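Side-chain contacts in DUF3836 domain-containing protein (Parabacteroides distasonis ATCC 8503, PDB 4R03), which is of unknown function but belongs to the DUF3836 family and folds as a single-layer antiparallel beta-sheet built of hairpins: residues K18-Q23 and N29-Y34; F62-Y67 and K88-N93; Y67-Q72 and T102-I107. One frame throughout, in Å; residues are numbered along the deposited sequence.

Contact 1. Residues K18-Q23 and N29-Y34. With PO4 (phosphate ion), chain D.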
loop_
_atom_site.group_PDB
_atom_site.type_symbol
_atom_site.label_atom_id
_atom_site.label_comp_id
_atom_site.label_asym_id
_atom_site.label_seq_id
_atom_site.Cartn_x
_atom_site.Cartn_y
_atom_site.Cartn_z
ATOM N N LYS A 18 2.960 -1.268 7.277
ATOM C CA LYS A 18 3.653 -2.540 7.104
ATOM C C LYS A 18 4.913 -2.249 6.282
ATOM O O LYS A 18 4.802 -1.666 5.180
ATOM C CB LYS A 18 2.776 -3.559 6.392
ATOM C CG LYS A 18 3.407 -4.911 6.146
ATOM C CD LYS A 18 2.391 -5.935 5.492
ATOM C CE LYS A 18 1.153 -6.198 6.347
ATOM N NZ LYS A 18 0.268 -7.421 6.013
ATOM N N VAL A 19 6.057 -2.696 6.775
ATOM C CA VAL A 19 7.332 -2.641 6.051
ATOM C C VAL A 19 7.738 -4.028 5.647
ATOM O O VAL A 19 7.734 -4.962 6.474
ATOM C CB VAL A 19 8.430 -1.963 6.891
ATOM C CG1 VAL A 19 9.777 -1.995 6.140
ATOM C CG2 VAL A 19 8.017 -0.527 7.187
ATOM N N VAL A 20 8.132 -4.178 4.379
ATOM C CA VAL A 20 8.646 -5.440 3.858
ATOM C C VAL A 20 10.126 -5.307 3.626
ATOM O O VAL A 20 10.565 -4.377 2.906
ATOM C CB VAL A 20 7.989 -5.803 2.502
ATOM C CG1 VAL A 20 8.510 -7.156 1.991
ATOM C CG2 VAL A 20 6.483 -5.794 2.609
ATOM N N PHE A 21 10.895 -6.196 4.240
ATOM C CA PHE A 21 12.327 -6.344 4.023
ATOM C C PHE A 21 12.592 -7.588 3.157
ATOM O O PHE A 21 12.019 -8.673 3.412
ATOM C CB PHE A 21 13.104 -6.507 5.300
ATOM C CG PHE A 21 13.003 -5.373 6.264
ATOM C CD1 PHE A 21 11.938 -5.280 7.118
ATOM C CD2 PHE A 21 14.055 -4.465 6.415
ATOM C CE1 PHE A 21 11.878 -4.251 8.045
ATOM C CE2 PHE A 21 13.964 -3.444 7.366
ATOM C CZ PHE A 21 12.886 -3.333 8.128
ATOM N N LEU A 22 13.383 -7.415 2.107
ATOM C CA LEU A 22 13.854 -8.533 1.287
ATOM C C LEU A 22 15.156 -9.093 1.832
ATOM O O LEU A 22 16.149 -8.371 2.038
ATOM C CB LEU A 22 14.036 -8.058 -0.165
ATOM C CG LEU A 22 14.669 -9.102 -1.111
ATOM C CD1 LEU A 22 13.770 -10.310 -1.273
ATOM C CD2 LEU A 22 14.924 -8.440 -2.492
ATOM N N GLN A 23 15.161 -10.393 2.088
ATOM C CA GLN A 23 16.323 -11.151 2.532
ATOM C C GLN A 23 16.774 -12.016 1.350
ATOM O O GLN A 23 16.012 -12.885 0.902
ATOM C CB GLN A 23 15.956 -12.017 3.705
ATOM C CG GLN A 23 15.593 -11.232 4.987
ATOM C CD GLN A 23 14.808 -12.067 5.936
ATOM O OE1 GLN A 23 13.820 -12.670 5.583
ATOM N NE2 GLN A 23 15.199 -12.027 7.189
ATOM N N ASN A 29 17.454 -5.865 2.975
ATOM C CA ASN A 29 17.181 -4.522 2.436
ATOM C C ASN A 29 15.724 -4.195 2.522
ATOM O O ASN A 29 14.861 -5.003 2.194
ATOM C CB ASN A 29 17.636 -4.405 1.001
ATOM C CG ASN A 29 19.135 -4.415 0.851
ATOM O OD1 ASN A 29 19.848 -3.359 0.977
ATOM N ND2 ASN A 29 19.643 -5.564 0.564
ATOM N N LYS A 30 15.437 -2.962 2.885
ATOM C CA LYS A 30 14.088 -2.467 2.815
ATOM C C LYS A 30 13.579 -2.490 1.420
ATOM O O LYS A 30 14.248 -2.022 0.443
ATOM C CB LYS A 30 13.996 -1.025 3.367
ATOM C CG LYS A 30 14.151 -0.985 4.873
ATOM C CD LYS A 30 14.348 0.449 5.440
ATOM C CE LYS A 30 14.289 0.378 6.915
ATOM N NZ LYS A 30 14.459 1.781 7.495
ATOM N N GLN A 31 12.385 -3.028 1.225
ATOM C CA GLN A 31 11.793 -3.099 -0.103
ATOM C C GLN A 31 10.651 -2.125 -0.291
ATOM O O GLN A 31 10.627 -1.367 -1.269
ATOM C CB GLN A 31 11.278 -4.513 -0.428
ATOM C CG GLN A 31 10.810 -4.696 -1.824
ATOM C CD GLN A 31 10.321 -6.064 -2.031
ATOM O OE1 GLN A 31 9.411 -6.496 -1.341
ATOM N NE2 GLN A 31 10.854 -6.763 -3.006
ATOM N N VAL A 32 9.640 -2.166 0.574
ATOM C CA VAL A 32 8.471 -1.326 0.406
ATOM C C VAL A 32 7.847 -1.072 1.766
ATOM O O VAL A 32 7.941 -1.937 2.645
ATOM C CB VAL A 32 7.448 -1.940 -0.622
ATOM C CG1 VAL A 32 6.987 -3.326 -0.223
ATOM C CG2 VAL A 32 6.287 -1.050 -0.862
ATOM N N ARG A 33 7.224 0.088 1.938
ATOM C CA ARG A 33 6.453 0.471 3.113
ATOM C C ARG A 33 5.047 0.858 2.667
ATOM O O ARG A 33 4.868 1.590 1.735
ATOM C CB ARG A 33 7.092 1.658 3.826
ATOM C CG ARG A 33 6.284 2.211 4.996
ATOM C CD ARG A 33 6.996 3.424 5.598
ATOM N NE ARG A 33 6.135 4.001 6.649
ATOM C CZ ARG A 33 6.187 3.661 7.906
ATOM N NH1 ARG A 33 7.105 2.840 8.363
ATOM N NH2 ARG A 33 5.309 4.220 8.722
ATOM N N TYR A 34 4.056 0.292 3.363
ATOM C CA TYR A 34 2.656 0.582 3.106
ATOM C C TYR A 34 2.091 1.320 4.318
ATOM O O TYR A 34 2.376 0.977 5.479
ATOM C CB TYR A 34 1.869 -0.677 2.908
ATOM C CG TYR A 34 2.344 -1.538 1.779
ATOM C CD1 TYR A 34 2.226 -1.116 0.487
ATOM C CD2 TYR A 34 2.888 -2.783 2.002
ATOM C CE1 TYR A 34 2.635 -1.914 -0.548
ATOM C CE2 TYR A 34 3.354 -3.590 0.955
ATOM C CZ TYR A 34 3.149 -3.171 -0.340
ATOM O OH TYR A 34 3.592 -3.972 -1.406
HETATM P P PO4 D . 11.071 1.851 9.026
HETATM O O1 PO4 D . 9.636 2.188 8.676
HETATM O O2 PO4 D . 11.925 2.660 8.127
HETATM O O3 PO4 D . 11.430 0.359 8.877
HETATM O O4 PO4 D . 11.299 2.202 10.479
HETATM O O HOH W 1 18.232 -7.874 0.034
#

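Contact 2. Residues F62-Y67 and K88-N93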
loop_
_atom_site.group_PDB
_atom_site.type_symbol
_atom_site.label_atom_id
_atom_site.label_comp_id
_atom_site.label_asym_id
_atom_site.label_seq_id
_atom_site.Cartn_x
_atom_site.Cartn_y
_atom_site.Cartn_z
ATOM N N PHE A 62 5.575 6.254 -3.756
ATOM C CA PHE A 62 5.620 5.514 -4.969
ATOM C C PHE A 62 4.258 5.424 -5.659
ATOM O O PHE A 62 4.122 5.814 -6.825
ATOM C CB PHE A 62 6.236 4.105 -4.756
ATOM C CG PHE A 62 6.479 3.381 -6.018
ATOM C CD1 PHE A 62 7.277 3.940 -7.002
ATOM C CD2 PHE A 62 5.899 2.182 -6.261
ATOM C CE1 PHE A 62 7.490 3.306 -8.209
ATOM C CE2 PHE A 62 6.106 1.521 -7.494
ATOM C CZ PHE A 62 6.892 2.101 -8.457
ATOM N N TYR A 63 3.238 4.973 -4.932
ATOM C CA TYR A 63 1.861 4.966 -5.440
ATOM C C TYR A 63 0.877 5.100 -4.343
ATOM O O TYR A 63 1.189 4.945 -3.153
ATOM C CB TYR A 63 1.551 3.743 -6.323
ATOM C CG TYR A 63 1.458 2.379 -5.622
ATOM C CD1 TYR A 63 0.391 2.107 -4.781
ATOM C CD2 TYR A 63 2.396 1.409 -5.819
ATOM C CE1 TYR A 63 0.235 0.830 -4.158
ATOM C CE2 TYR A 63 2.241 0.117 -5.204
ATOM C CZ TYR A 63 1.171 -0.110 -4.401
ATOM O OH TYR A 63 1.004 -1.335 -3.724
ATOM N N GLN A 64 -0.361 5.380 -4.717
ATOM C CA GLN A 64 -1.466 5.572 -3.791
ATOM C C GLN A 64 -2.706 4.916 -4.415
ATOM O O GLN A 64 -2.992 5.146 -5.597
ATOM C CB GLN A 64 -1.769 7.027 -3.547
ATOM C CG GLN A 64 -2.935 7.264 -2.643
ATOM C CD GLN A 64 -3.261 8.721 -2.497
ATOM O OE1 GLN A 64 -3.789 9.358 -3.426
ATOM N NE2 GLN A 64 -2.968 9.261 -1.336
ATOM N N ILE A 65 -3.418 4.092 -3.642
ATOM C CA ILE A 65 -4.688 3.534 -4.117
ATOM C C ILE A 65 -5.779 3.994 -3.160
ATOM O O ILE A 65 -5.593 4.016 -1.931
ATOM C CB ILE A 65 -4.608 2.013 -4.126
ATOM C CG1 ILE A 65 -3.422 1.498 -4.937
ATOM C CG2 ILE A 65 -5.974 1.377 -4.574
ATOM C CD1 ILE A 65 -3.251 0.040 -4.965
ATOM N N THR A 66 -6.935 4.400 -3.716
ATOM C CA THR A 66 -8.120 4.671 -2.915
ATOM C C THR A 66 -9.228 3.662 -3.258
ATOM O O THR A 66 -9.238 3.087 -4.337
ATOM C CB THR A 66 -8.649 6.103 -3.055
ATOM O OG1 THR A 66 -8.927 6.353 -4.428
ATOM C CG2 THR A 66 -7.651 7.116 -2.550
ATOM N N TYR A 67 -10.037 3.385 -2.262
ATOM C CA TYR A 67 -11.021 2.241 -2.302
ATOM C C TYR A 67 -12.412 2.764 -2.005
ATOM O O TYR A 67 -12.624 3.486 -1.064
ATOM C CB TYR A 67 -10.690 1.153 -1.289
ATOM C CG TYR A 67 -9.297 0.629 -1.429
ATOM C CD1 TYR A 67 -8.222 1.286 -0.793
ATOM C CD2 TYR A 67 -9.023 -0.515 -2.147
ATOM C CE1 TYR A 67 -6.915 0.803 -0.966
ATOM C CE2 TYR A 67 -7.709 -0.999 -2.334
ATOM C CZ TYR A 67 -6.664 -0.320 -1.730
ATOM O OH TYR A 67 -5.417 -0.823 -1.872
ATOM N N LYS A 88 4.300 16.575 -7.004
ATOM C CA LYS A 88 4.055 16.239 -5.626
ATOM C C LYS A 88 2.609 15.777 -5.399
ATOM O O LYS A 88 1.997 16.090 -4.385
ATOM C CB LYS A 88 4.448 17.377 -4.669
ATOM C CG LYS A 88 5.854 17.947 -4.935
ATOM C CD LYS A 88 6.900 16.897 -4.789
ATOM C CE LYS A 88 8.346 17.516 -4.850
ATOM N NZ LYS A 88 9.370 16.472 -4.935
ATOM N N ASN A 89 2.170 14.922 -6.312
ATOM C CA ASN A 89 0.884 14.278 -6.180
ATOM C C ASN A 89 0.923 12.920 -6.847
ATOM O O ASN A 89 1.967 12.486 -7.378
ATOM C CB ASN A 89 -0.215 15.180 -6.730
ATOM C CG ASN A 89 -0.105 15.399 -8.225
ATOM O OD1 ASN A 89 0.531 14.683 -8.997
ATOM N ND2 ASN A 89 -0.706 16.501 -8.642
ATOM N N PHE A 90 -0.209 12.217 -6.792
ATOM C CA PHE A 90 -0.317 10.873 -7.385
ATOM C C PHE A 90 -1.049 10.879 -8.736
ATOM O O PHE A 90 -1.919 10.050 -9.004
ATOM C CB PHE A 90 -0.946 9.905 -6.388
ATOM C CG PHE A 90 -0.107 9.697 -5.141
ATOM C CD1 PHE A 90 0.904 8.751 -5.118
ATOM C CD2 PHE A 90 -0.339 10.430 -3.994
ATOM C CE1 PHE A 90 1.687 8.561 -3.978
ATOM C CE2 PHE A 90 0.409 10.250 -2.858
ATOM C CZ PHE A 90 1.434 9.272 -2.854
ATOM N N SER A 91 -0.606 11.776 -9.633
ATOM C CA SER A 91 -1.302 11.958 -10.915
ATOM C C SER A 91 -0.738 11.212 -12.099
ATOM O O SER A 91 -1.237 11.359 -13.237
ATOM C CB SER A 91 -1.328 13.478 -11.221
ATOM O OG SER A 91 -0.022 13.946 -11.421
ATOM N N LEU A 92 0.274 10.376 -11.905
ATOM C CA LEU A 92 0.882 9.652 -13.014
ATOM C C LEU A 92 0.280 8.281 -13.180
ATOM O O LEU A 92 0.050 7.564 -12.218
ATOM C CB LEU A 92 2.398 9.506 -12.871
ATOM C CG LEU A 92 3.238 10.743 -13.123
ATOM C CD1 LEU A 92 4.682 10.425 -12.796
ATOM C CD2 LEU A 92 3.088 11.227 -14.566
ATOM N N ASN A 93 -0.018 7.911 -14.428
ATOM C CA ASN A 93 -0.451 6.566 -14.773
ATOM C C ASN A 93 -1.695 6.148 -14.011
ATOM O O ASN A 93 -1.738 5.052 -13.478
ATOM C CB ASN A 93 0.715 5.594 -14.644
ATOM C CG ASN A 93 1.922 6.031 -15.472
ATOM O OD1 ASN A 93 1.776 6.401 -16.635
ATOM N ND2 ASN A 93 3.121 5.964 -14.888
#

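Contact 3. Residues Y67-Q72 and T102-I107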
loop_
_atom_site.group_PDB
_atom_site.type_symbol
_atom_site.label_atom_id
_atom_site.label_comp_id
_atom_site.label_asym_id
_atom_site.label_seq_id
_atom_site.Cartn_x
_atom_site.Cartn_y
_atom_site.Cartn_z
ATOM N N TYR A 67 -10.037 3.385 -2.262
ATOM C CA TYR A 67 -11.021 2.241 -2.302
ATOM C C TYR A 67 -12.412 2.764 -2.005
ATOM O O TYR A 67 -12.624 3.486 -1.064
ATOM C CB TYR A 67 -10.690 1.153 -1.289
ATOM C CG TYR A 67 -9.297 0.629 -1.429
ATOM C CD1 TYR A 67 -8.222 1.286 -0.793
ATOM C CD2 TYR A 67 -9.023 -0.515 -2.147
ATOM C CE1 TYR A 67 -6.915 0.803 -0.966
ATOM C CE2 TYR A 67 -7.709 -0.999 -2.334
ATOM C CZ TYR A 67 -6.664 -0.320 -1.730
ATOM O OH TYR A 67 -5.417 -0.823 -1.872
ATOM N N GLN A 68 -13.357 2.364 -2.877
ATOM C CA GLN A 68 -14.793 2.640 -2.695
ATOM C C GLN A 68 -15.611 1.332 -2.690
ATOM O O GLN A 68 -15.318 0.395 -3.412
ATOM C CB GLN A 68 -15.250 3.514 -3.829
ATOM C CG GLN A 68 -14.658 4.863 -3.829
ATOM C CD GLN A 68 -15.270 5.669 -4.951
ATOM O OE1 GLN A 68 -15.096 5.343 -6.137
ATOM N NE2 GLN A 68 -16.034 6.692 -4.585
ATOM N N TYR A 69 -16.584 1.292 -1.774
ATOM C CA TYR A 69 -17.346 0.104 -1.419
ATOM C C TYR A 69 -18.832 0.300 -1.785
ATOM O O TYR A 69 -19.362 1.392 -1.638
ATOM C CB TYR A 69 -17.244 -0.171 0.084
ATOM C CG TYR A 69 -15.791 -0.431 0.460
ATOM C CD1 TYR A 69 -15.258 -1.701 0.385
ATOM C CD2 TYR A 69 -14.982 0.639 0.849
ATOM C CE1 TYR A 69 -13.915 -1.934 0.684
ATOM C CE2 TYR A 69 -13.646 0.398 1.192
ATOM C CZ TYR A 69 -13.131 -0.859 1.063
ATOM O OH TYR A 69 -11.772 -1.142 1.372
ATOM N N ASP A 70 -19.450 -0.782 -2.173
ATOM C CA ASP A 70 -20.858 -0.776 -2.644
ATOM C C ASP A 70 -21.589 -1.900 -1.899
ATOM O O ASP A 70 -21.064 -3.008 -1.789
ATOM C CB ASP A 70 -20.817 -0.999 -4.158
ATOM C CG ASP A 70 -22.173 -0.964 -4.826
ATOM O OD1 ASP A 70 -23.211 -0.847 -4.142
ATOM O OD2 ASP A 70 -22.173 -1.077 -6.079
ATOM N N ASP A 71 -22.791 -1.605 -1.392
ATOM C CA ASP A 71 -23.617 -2.589 -0.636
ATOM C C ASP A 71 -23.850 -3.907 -1.395
ATOM O O ASP A 71 -23.566 -4.991 -0.880
ATOM C CB ASP A 71 -24.978 -1.976 -0.238
ATOM N N GLN A 72 -24.320 -3.802 -2.631
ATOM C CA GLN A 72 -24.870 -4.949 -3.355
ATOM C C GLN A 72 -23.936 -5.559 -4.416
ATOM O O GLN A 72 -24.268 -6.568 -5.033
ATOM C CB GLN A 72 -26.183 -4.514 -4.026
ATOM N N THR A 102 -14.305 -10.570 -1.740
ATOM C CA THR A 102 -13.734 -11.739 -1.058
ATOM C C THR A 102 -12.198 -11.644 -0.921
ATOM O O THR A 102 -11.622 -12.360 -0.129
ATOM C CB THR A 102 -14.002 -13.040 -1.805
ATOM O OG1 THR A 102 -13.485 -12.943 -3.126
ATOM C CG2 THR A 102 -15.501 -13.325 -1.884
ATOM N N ASN A 103 -11.561 -10.804 -1.736
ATOM C CA ASN A 103 -10.108 -10.603 -1.645
ATOM C C ASN A 103 -9.708 -9.407 -0.797
ATOM O O ASN A 103 -8.564 -8.958 -0.880
ATOM C CB ASN A 103 -9.503 -10.438 -3.036
ATOM C CG ASN A 103 -9.596 -11.724 -3.872
ATOM O OD1 ASN A 103 -9.738 -12.834 -3.344
ATOM N ND2 ASN A 103 -9.514 -11.564 -5.179
ATOM N N TYR A 104 -10.639 -8.861 -0.025
ATOM C CA TYR A 104 -10.410 -7.642 0.811
ATOM C C TYR A 104 -9.112 -7.722 1.604
ATOM O O TYR A 104 -8.319 -6.772 1.596
ATOM C CB TYR A 104 -11.575 -7.417 1.791
ATOM C CG TYR A 104 -11.391 -6.277 2.713
ATOM C CD1 TYR A 104 -11.575 -4.974 2.260
ATOM C CD2 TYR A 104 -10.980 -6.450 4.023
ATOM C CE1 TYR A 104 -11.391 -3.898 3.078
ATOM C CE2 TYR A 104 -10.807 -5.364 4.876
ATOM C CZ TYR A 104 -10.960 -4.082 4.407
ATOM O OH TYR A 104 -10.790 -2.988 5.239
ATOM N N GLU A 105 -8.871 -8.844 2.273
ATOM C CA GLU A 105 -7.681 -8.940 3.124
ATOM C C GLU A 105 -6.357 -8.833 2.376
ATOM O O GLU A 105 -5.327 -8.487 2.966
ATOM C CB GLU A 105 -7.715 -10.205 3.995
ATOM C CG GLU A 105 -8.776 -10.090 5.108
ATOM C CD GLU A 105 -8.409 -9.070 6.187
ATOM O OE1 GLU A 105 -7.235 -9.059 6.667
ATOM O OE2 GLU A 105 -9.279 -8.281 6.565
ATOM N N GLU A 106 -6.352 -9.090 1.088
ATOM C CA GLU A 106 -5.151 -8.974 0.318
ATOM C C GLU A 106 -4.764 -7.526 0.094
ATOM O O GLU A 106 -3.606 -7.255 -0.295
ATOM C CB GLU A 106 -5.247 -9.702 -0.999
ATOM C CG GLU A 106 -5.639 -11.187 -0.840
ATOM C CD GLU A 106 -4.590 -12.069 -0.123
ATOM O OE1 GLU A 106 -3.433 -11.630 0.076
ATOM O OE2 GLU A 106 -4.920 -13.246 0.205
ATOM N N ILE A 107 -5.641 -6.576 0.430
ATOM C CA ILE A 107 -5.252 -5.160 0.404
ATOM C C ILE A 107 -4.068 -4.858 1.348
ATOM O O ILE A 107 -3.276 -3.974 1.084
ATOM C CB ILE A 107 -6.457 -4.248 0.721
ATOM C CG1 ILE A 107 -7.434 -4.312 -0.456
ATOM C CG2 ILE A 107 -6.036 -2.799 1.002
ATOM C CD1 ILE A 107 -8.829 -3.651 -0.124
#

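Contact 1. Residues K18-Q23 and N29-Y34
Val20 and Val32 face each other as a hydrogen-bonded pair in the antiparallel hairpin of strands 14-24 and 27-38. Among the backbone bonds, Val20 N to Val32 O is 2.8 Å and almost straight (179°). A classic beta bulge interrupts the ladder: Gln31 N donates to Val20 O at 2.8 Å, whereas Val32 N reaches the same oxygen only weakly, at 3.3 Å.

Apolar contacts follow the register. Val20 CG2 meets Val32 CG1 at 3.8 Å, the latter wedged between its own N and carbonyl carbon (chi1 58°). Beyond the bulge, Lys30 lies alongside Phe21, its CG 3.5 Å from ring atom CE2.

Charged groups gather on the face of Val19, Phe21, Lys30 and Arg33. The extended Lys30 chain brings NZ within 2.8 Å of phosphate O2 in a hydrogen bond, and Arg33 NH1 approaches phosphate O1 at the edge of the guanidinium. Trp59 NE1 also binds the phosphate, while Arg33 NE has its salt bridge with Glu35.

The chemistry thus divides by face: Val20 and Val32 pack together on one, and on the other two cationic side chains converge on an anion that probably came from the crystallisation liquor.

Contact 2. Residues F62-Y67 and K88-N93
Gln64 and Phe90 make a CH-pi contact at the surface of the single-layer antiparallel sheet, where the loop between strands 75-84 and 94-100 folds back against strand 58-69. Strand 75-84 is the neighbour of strand 58-69 in the sheet, pairing through backbone bonds such as Gln64 with Gly81, and the loop therefore reaches past its own hairpin strand to the next one. The evidence for a side-chain contact is that the nearest CA atoms across it, those of Gln64 and Phe90, are 6.5 Å apart, and the contact buries a modest 168 Å² in all.

Phe90 is the sole residue of its segment to touch the strand. Gln64 CB sits 3.5 Å from the centroid of the ring and 11° off its normal, directly above the face. The glutamine then runs across the ring: with CG anti to its backbone N (chi1 178°) and the chain extended, the amide arrives just beyond the CD2-CE2 rim, on the same side of the ring as CB, its plane 30° from that of the ring. OE1 of Gln64 is 3.7 Å from Phe90 CD2, a van der Waals contact.

Trp83, on strand 75-84, meets the Phe90 ring with planes at about 60°, which ties the loop to both strands. With the ring replaced by an alanine here, the aliphatic part of Gln64 would probably lose its aromatic cover and its amide be freer to turn. Within the loop, Asn89 OD1 takes a hydrogen bond from Ser91 OG at 2.6 Å and a weak one from Ser91 N, bracketing Phe90 from both neighbours. On the strand side the ring also reaches the backbone before Gln64, where Phe90 CE1 lies 3.6 Å from Tyr63 C.

Contact 3. Residues Y67-Q72 and T102-I107
Tyr69 and Tyr104 meet at about a right angle, the hydroxyl end of one side chain directed at the rim of the other ring. Tyr69 OH lies in the plane of the Tyr104 ring, at its edge, 3.3 Å from CE1. Ring carbons follow at longer range, with Tyr69 CE1 4.0 Å from Tyr104 CE1. Neither hydroxyl bonds to the other: Tyr69 OH is hydrogen-bonded to Val44 O and Tyr104 OH to Val44 N, so both phenols are held by the backbone of one residue at the start of strand 44-53. Tyr104 gets there because its CG stands anti to the backbone N (chi1 177°), which carries the ring beside the Tyr69 hydroxyl although its CB does not point straight at the strand.

The segment 102-107 belongs to a 3-10 segment after the last strand, 94-100, with Ile107 N bonded to Tyr104 O at 2.9 Å and Glu106 N to Asn103 O. It packs on the end of strand 58-69, and this places the C-terminal part of the chain against one face of the single-layer antiparallel sheet, a fold that has no second sheet to bury such side chains.

Tyr67 and Ile107 instead run antiparallel, alongside each other. The two branches of the isoleucine divide the tyrosine between them: CD1 of Ile107 is 3.6 Å from Tyr67 CE2, approaching the ring obliquely, while CG2 of Ile107 reaches the far end, 3.5 Å from Tyr67 OH. Both side chains are buried. Ile76 on strand 75-84 touches Tyr67, Tyr69 and Tyr104, and Val44 touches both Tyr67 and Ile107. The methyl CD1 of Ile107 also comes within 4.1 Å of Tyr69 OH, linking the two pairs.

All three contacts belong to one antiparallel sheet, yet they differ in what they join. Contact 1 binds adjacent strands of a hairpin through a backbone ladder, whereas contacts 2 and 3 bring later chain segments onto strand 58-69 without any hydrogen bond between the segments, the packing being led by side chains. Contacts 1 and 2 are at the surface; contact 3 is partly buried, built from tyrosine rings and an isoleucine. Contacts 2 and 3 overlap at Tyr67, though that residue takes part in contact 3 only, and their centres are about 19 Å apart. Contacts 1 and 2 touch where Tyr34 CE1 packs 3.6 Å from Tyr63 OH. Contacts 1 and 3 lie on opposite sides of the chain's centre.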